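Local coordinates for protein rhamnogalacturonan endolyase YesW (Bacillus subtilis, PDB 2ZUX) that cleaves the backbone of type-I rhamnogalacturonan in plant cell-wall pectin by endo-type, eliminative cutting and needs calcium or manganese for activity, at residues A[22-35]-A[530-543]. Sequence-based numbering, arbitrary orientation.
Sequences FVSWRFLGTENASV and TTIPTEHRLYTLMH
Phe27 lies sandwiched between two side chains of 530-543. Over one face the Tyr539 ring forms an offset stack, centroids 4.1 Å apart and planes at 11°; over the opposite face runs Arg537, its CD making a CH-pi contact and its guanidinium lying nearly flat, CZ 4.0 Å from the ring centroid in a cation-pi interaction. The Arg537 chain leaves the backbone extended and bends at chi3 (85°), which lays the guanidinium on the ring and turns its edge to the loop beyond: NH1 donates to Val35 O at 2.8 Å, almost in the guanidinium plane, while NH2 bonds weakly to Ala33 O and Val35 O. A leucine in place of Arg537 would probably leave these two carbonyls without their donor and one Phe27 face poorly covered. Tyr539 OH donates to Glu31 O, 2.7 Å away, and Thr540 N to Phe27 O at 2.8 Å. The contact joins the N-terminal beta-sheet domain, through strand 20-24 and the loop after it, to the beta-propeller domain. Phe22 makes a second packed patch: Thr531 CA sits over its ring, 3.6 Å from the centroid, and a buried water beside it links Ser24 OG to Thr530 O. Solvent meets the margins: Pro533 at the edge of the Phe22 ring is exposed, as are Asn32 and Ala33 in the loop that the Arg537 guanidinium reaches.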
loop_
_atom_site.group_PDB
_atom_site.type_symbol
_atom_site.label_atom_id
_atom_site.label_comp_id
_atom_site.label_asym_id
_atom_site.label_seq_id
_atom_site.Cartn_x
_atom_site.Cartn_y
_atom_site.Cartn_z
ATOM N N PHE A 22 -1.477 25.337 -10.755
ATOM C CA PHE A 22 -1.001 24.053 -11.256
ATOM C C PHE A 22 -2.163 23.079 -11.358
ATOM O O PHE A 22 -2.860 22.832 -10.379
ATOM C CB PHE A 22 0.098 23.488 -10.357
ATOM C CG PHE A 22 0.616 22.158 -10.813
ATOM C CD1 PHE A 22 1.682 22.079 -11.699
ATOM C CD2 PHE A 22 0.023 20.982 -10.370
ATOM C CE1 PHE A 22 2.155 20.838 -12.125
ATOM C CE2 PHE A 22 0.492 19.749 -10.799
ATOM C CZ PHE A 22 1.555 19.682 -11.674
ATOM N N VAL A 23 -2.353 22.526 -12.553
ATOM C CA VAL A 23 -3.449 21.601 -12.829
ATOM C C VAL A 23 -2.857 20.266 -13.281
ATOM O O VAL A 23 -1.970 20.238 -14.127
ATOM C CB VAL A 23 -4.397 22.163 -13.938
ATOM C CG1 VAL A 23 -5.578 21.253 -14.176
ATOM C CG2 VAL A 23 -4.888 23.576 -13.583
ATOM N N SER A 24 -3.323 19.160 -12.709
ATOM C CA SER A 24 -2.921 17.842 -13.211
ATOM C C SER A 24 -4.080 16.864 -13.159
ATOM O O SER A 24 -5.071 17.072 -12.449
ATOM C CB SER A 24 -1.641 17.295 -12.544
ATOM O OG SER A 24 -1.901 16.628 -11.315
ATOM N N TRP A 25 -3.972 15.814 -13.967
ATOM C CA TRP A 25 -5.064 14.866 -14.128
ATOM C C TRP A 25 -4.538 13.519 -14.613
ATOM O O TRP A 25 -3.355 13.386 -14.951
ATOM C CB TRP A 25 -6.142 15.418 -15.083
ATOM C CG TRP A 25 -5.660 15.688 -16.493
ATOM C CD1 TRP A 25 -5.719 14.834 -17.559
ATOM C CD2 TRP A 25 -5.043 16.892 -16.977
ATOM N NE1 TRP A 25 -5.184 15.434 -18.683
ATOM C CE2 TRP A 25 -4.768 16.698 -18.353
ATOM C CE3 TRP A 25 -4.701 18.117 -16.385
ATOM C CZ2 TRP A 25 -4.153 17.679 -19.142
ATOM C CZ3 TRP A 25 -4.096 19.098 -17.173
ATOM C CH2 TRP A 25 -3.825 18.868 -18.535
ATOM N N ARG A 26 -5.422 12.533 -14.631
ATOM C CA ARG A 26 -5.048 11.168 -14.980
ATOM C C ARG A 26 -5.024 10.922 -16.469
ATOM O O ARG A 26 -5.869 11.432 -17.211
ATOM C CB ARG A 26 -6.040 10.182 -14.381
ATOM C CG ARG A 26 -6.067 10.139 -12.876
ATOM C CD ARG A 26 -7.269 9.371 -12.395
ATOM N NE ARG A 26 -7.200 9.113 -10.963
ATOM C CZ ARG A 26 -8.248 9.015 -10.149
ATOM N NH1 ARG A 26 -9.486 9.206 -10.591
ATOM N NH2 ARG A 26 -8.046 8.740 -8.865
ATOM N N PHE A 27 -4.055 10.111 -16.880
ATOM C CA PHE A 27 -4.091 9.408 -18.154
ATOM C C PHE A 27 -4.624 8.022 -17.790
ATOM O O PHE A 27 -3.958 7.263 -17.081
ATOM C CB PHE A 27 -2.668 9.371 -18.717
ATOM C CG PHE A 27 -2.522 8.718 -20.078
ATOM C CD1 PHE A 27 -3.485 8.860 -21.082
ATOM C CD2 PHE A 27 -1.363 8.003 -20.366
ATOM C CE1 PHE A 27 -3.293 8.259 -22.337
ATOM C CE2 PHE A 27 -1.161 7.414 -21.615
ATOM C CZ PHE A 27 -2.125 7.543 -22.597
ATOM N N LEU A 28 -5.843 7.719 -18.225
ATOM C CA LEU A 28 -6.547 6.508 -17.791
ATOM C C LEU A 28 -6.138 5.291 -18.600
ATOM O O LEU A 28 -5.861 5.402 -19.797
ATOM C CB LEU A 28 -8.066 6.713 -17.879
ATOM C CG LEU A 28 -8.644 7.803 -16.968
ATOM C CD1 LEU A 28 -10.072 8.125 -17.369
ATOM C CD2 LEU A 28 -8.575 7.421 -15.485
ATOM N N GLY A 29 -6.106 4.131 -17.944
ATOM C CA GLY A 29 -5.676 2.872 -18.565
ATOM C C GLY A 29 -6.512 2.443 -19.753
ATOM O O GLY A 29 -6.105 1.568 -20.521
ATOM N N THR A 30 -7.684 3.052 -19.891
ATOM C CA THR A 30 -8.592 2.775 -21.001
ATOM C C THR A 30 -8.309 3.670 -22.211
ATOM O O THR A 30 -8.952 3.522 -23.261
ATOM C CB THR A 30 -10.058 2.970 -20.571
ATOM O OG1 THR A 30 -10.210 4.277 -20.008
ATOM C CG2 THR A 30 -10.474 1.913 -19.546
ATOM N N GLU A 31 -7.344 4.578 -22.078
ATOM C CA GLU A 31 -7.048 5.547 -23.133
ATOM C C GLU A 31 -5.810 5.169 -23.935
ATOM O O GLU A 31 -4.837 4.645 -23.390
ATOM C CB GLU A 31 -6.927 6.960 -22.542
ATOM C CG GLU A 31 -8.226 7.427 -21.903
ATOM C CD GLU A 31 -8.145 8.801 -21.258
ATOM O OE1 GLU A 31 -7.229 9.065 -20.452
ATOM O OE2 GLU A 31 -9.039 9.626 -21.534
ATOM N N ASN A 32 -5.878 5.426 -25.240
ATOM C CA ASN A 32 -4.777 5.170 -26.169
ATOM C C ASN A 32 -3.730 6.279 -26.144
ATOM O O ASN A 32 -4.000 7.387 -25.676
ATOM C CB ASN A 32 -5.319 5.013 -27.596
ATOM C CG ASN A 32 -6.051 3.696 -27.808
ATOM O OD1 ASN A 32 -5.739 2.682 -27.180
ATOM N ND2 ASN A 32 -7.021 3.703 -28.716
ATOM N N ALA A 33 -2.543 5.981 -26.674
ATOM C CA ALA A 33 -1.453 6.948 -26.758
ATOM C C ALA A 33 -1.817 8.182 -27.581
ATOM O O ALA A 33 -1.222 9.239 -27.412
ATOM C CB ALA A 33 -0.201 6.287 -27.332
ATOM N N SER A 34 -2.797 8.043 -28.469
ATOM C CA SER A 34 -3.192 9.136 -29.353
ATOM C C SER A 34 -4.133 10.155 -28.706
ATOM O O SER A 34 -4.468 11.170 -29.320
ATOM C CB SER A 34 -3.822 8.579 -30.631
ATOM O OG SER A 34 -4.938 7.766 -30.329
ATOM N N VAL A 35 -4.563 9.892 -27.473
ATOM C CA VAL A 35 -5.470 10.804 -26.773
ATOM C C VAL A 35 -4.733 12.071 -26.340
ATOM O O VAL A 35 -3.610 12.005 -25.839
ATOM C CB VAL A 35 -6.155 10.102 -25.564
ATOM C CG1 VAL A 35 -7.062 11.063 -24.801
ATOM C CG2 VAL A 35 -6.970 8.907 -26.050
ATOM N N THR A 530 1.964 16.922 -5.864
ATOM C CA THR A 530 3.057 17.717 -6.395
ATOM C C THR A 530 2.574 18.835 -7.325
ATOM O O THR A 530 1.578 18.682 -8.042
ATOM C CB THR A 530 4.116 16.841 -7.098
ATOM O OG1 THR A 530 5.301 17.620 -7.286
ATOM C CG2 THR A 530 3.628 16.325 -8.449
ATOM N N THR A 531 3.291 19.956 -7.286
ATOM C CA THR A 531 3.090 21.027 -8.267
ATOM C C THR A 531 4.349 21.270 -9.092
ATOM O O THR A 531 4.490 22.314 -9.744
ATOM C CB THR A 531 2.617 22.348 -7.618
ATOM O OG1 THR A 531 3.584 22.783 -6.659
ATOM C CG2 THR A 531 1.272 22.152 -6.939
ATOM N N ILE A 532 5.258 20.298 -9.083
ATOM C CA ILE A 532 6.448 20.358 -9.929
ATOM C C ILE A 532 6.054 19.884 -11.328
ATOM O O ILE A 532 5.585 18.753 -11.491
ATOM C CB ILE A 532 7.588 19.492 -9.361
ATOM C CG1 ILE A 532 8.002 20.004 -7.979
ATOM C CG2 ILE A 532 8.792 19.502 -10.312
ATOM C CD1 ILE A 532 8.795 19.004 -7.139
ATOM N N PRO A 533 6.217 20.747 -12.350
ATOM C CA PRO A 533 5.856 20.334 -13.704
ATOM C C PRO A 533 6.673 19.153 -14.214
ATOM O O PRO A 533 7.834 18.982 -13.846
ATOM C CB PRO A 533 6.139 21.585 -14.546
ATOM C CG PRO A 533 6.120 22.718 -13.567
ATOM C CD PRO A 533 6.684 22.147 -12.309
ATOM N N THR A 534 6.044 18.350 -15.061
ATOM C CA THR A 534 6.720 17.237 -15.713
ATOM C C THR A 534 6.475 17.255 -17.217
ATOM O O THR A 534 5.418 17.689 -17.678
ATOM C CB THR A 534 6.306 15.867 -15.115
ATOM O OG1 THR A 534 7.093 14.828 -15.719
ATOM C CG2 THR A 534 4.828 15.566 -15.330
ATOM N N GLU A 535 7.462 16.791 -17.977
ATOM C CA GLU A 535 7.292 16.592 -19.413
ATOM C C GLU A 535 6.726 15.205 -19.724
ATOM O O GLU A 535 6.454 14.890 -20.883
ATOM C CB GLU A 535 8.631 16.775 -20.144
ATOM C CG GLU A 535 9.634 15.653 -19.875
ATOM C CD GLU A 535 11.019 15.931 -20.429
ATOM O OE1 GLU A 535 11.129 16.287 -21.622
ATOM O OE2 GLU A 535 12.000 15.778 -19.666
ATOM N N HIS A 536 6.561 14.378 -18.693
ATOM C CA HIS A 536 6.184 12.978 -18.879
ATOM C C HIS A 536 4.737 12.694 -18.549
ATOM O O HIS A 536 4.205 13.162 -17.537
ATOM C CB HIS A 536 7.057 12.066 -18.022
ATOM C CG HIS A 536 8.516 12.213 -18.291
ATOM N ND1 HIS A 536 9.109 11.746 -19.444
ATOM C CD2 HIS A 536 9.497 12.803 -17.571
ATOM C CE1 HIS A 536 10.399 12.028 -19.413
ATOM N NE2 HIS A 536 10.660 12.673 -18.290
ATOM N N ARG A 537 4.127 11.896 -19.414
ATOM C CA ARG A 537 2.807 11.357 -19.197
ATOM C C ARG A 537 2.912 9.849 -18.991
ATOM O O ARG A 537 3.524 9.148 -19.801
ATOM C CB ARG A 537 1.937 11.644 -20.420
ATOM C CG ARG A 537 0.547 11.091 -20.303
ATOM C CD ARG A 537 -0.325 11.624 -21.418
ATOM N NE ARG A 537 -0.235 10.855 -22.657
ATOM C CZ ARG A 537 -1.009 11.090 -23.713
ATOM N NH1 ARG A 537 -1.888 12.084 -23.680
ATOM N NH2 ARG A 537 -0.900 10.338 -24.804
ATOM N N LEU A 538 2.317 9.351 -17.915
ATOM C CA LEU A 538 2.230 7.906 -17.710
ATOM C C LEU A 538 0.832 7.568 -17.255
ATOM O O LEU A 538 0.164 8.404 -16.651
ATOM C CB LEU A 538 3.247 7.429 -16.667
ATOM C CG LEU A 538 4.707 7.386 -17.108
ATOM C CD1 LEU A 538 5.439 8.669 -16.774
ATOM C CD2 LEU A 538 5.408 6.200 -16.470
ATOM N N TYR A 539 0.379 6.356 -17.550
ATOM C CA TYR A 539 -0.918 5.900 -17.068
ATOM C C TYR A 539 -0.990 6.022 -15.558
ATOM O O TYR A 539 -0.004 5.773 -14.859
ATOM C CB TYR A 539 -1.173 4.452 -17.474
ATOM C CG TYR A 539 -1.456 4.312 -18.948
ATOM C CD1 TYR A 539 -2.661 4.751 -19.475
ATOM C CD2 TYR A 539 -0.515 3.752 -19.815
ATOM C CE1 TYR A 539 -2.930 4.640 -20.825
ATOM C CE2 TYR A 539 -0.781 3.641 -21.177
ATOM C CZ TYR A 539 -1.989 4.086 -21.669
ATOM O OH TYR A 539 -2.265 3.978 -23.017
ATOM N N THR A 540 -2.158 6.403 -15.049
ATOM C CA THR A 540 -2.328 6.480 -13.606
ATOM C C THR A 540 -1.827 5.183 -12.970
ATOM O O THR A 540 -2.090 4.080 -13.462
ATOM C CB THR A 540 -3.780 6.808 -13.191
ATOM O OG1 THR A 540 -3.843 6.866 -11.758
ATOM C CG2 THR A 540 -4.777 5.761 -13.682
ATOM N N LEU A 541 -1.069 5.321 -11.890
ATOM C CA LEU A 541 -0.401 4.156 -11.314
ATOM C C LEU A 541 -1.390 3.151 -10.730
ATOM O O LEU A 541 -1.088 1.965 -10.629
ATOM C CB LEU A 541 0.643 4.592 -10.285
ATOM C CG LEU A 541 1.683 5.611 -10.768
ATOM C CD1 LEU A 541 2.706 5.881 -9.666
ATOM C CD2 LEU A 541 2.371 5.145 -12.067
ATOM N N MET A 542 -2.589 3.624 -10.394
ATOM C CA MET A 542 -3.636 2.758 -9.876
ATOM C C MET A 542 -4.210 1.837 -10.952
ATOM O O MET A 542 -5.003 0.945 -10.642
ATOM C CB MET A 542 -4.738 3.592 -9.221
ATOM C CG MET A 542 -4.250 4.342 -7.988
ATOM S SD MET A 542 -3.551 3.322 -6.674
ATOM C CE MET A 542 -5.023 3.065 -5.670
ATOM N N HIS A 543 -3.821 2.056 -12.213
ATOM C CA HIS A 543 -4.174 1.135 -13.297
ATOM C C HIS A 543 -3.030 0.182 -13.661
ATOM O O HIS A 543 -3.127 -0.576 -14.631
ATOM C CB HIS A 543 -4.637 1.898 -14.539
ATOM C CG HIS A 543 -6.042 2.407 -14.467
ATOM N ND1 HIS A 543 -6.986 1.941 -13.575
ATOM C CD2 HIS A 543 -6.675 3.316 -15.243
ATOM C CE1 HIS A 543 -8.132 2.569 -13.787
ATOM N NE2 HIS A 543 -7.970 3.395 -14.804
HETATM O O HOH W 1 -0.264 16.816 -8.979
HETATM O O HOH W 2 -5.410 7.185 -9.266
HETATM O O HOH W 3 -1.747 9.684 -15.154
#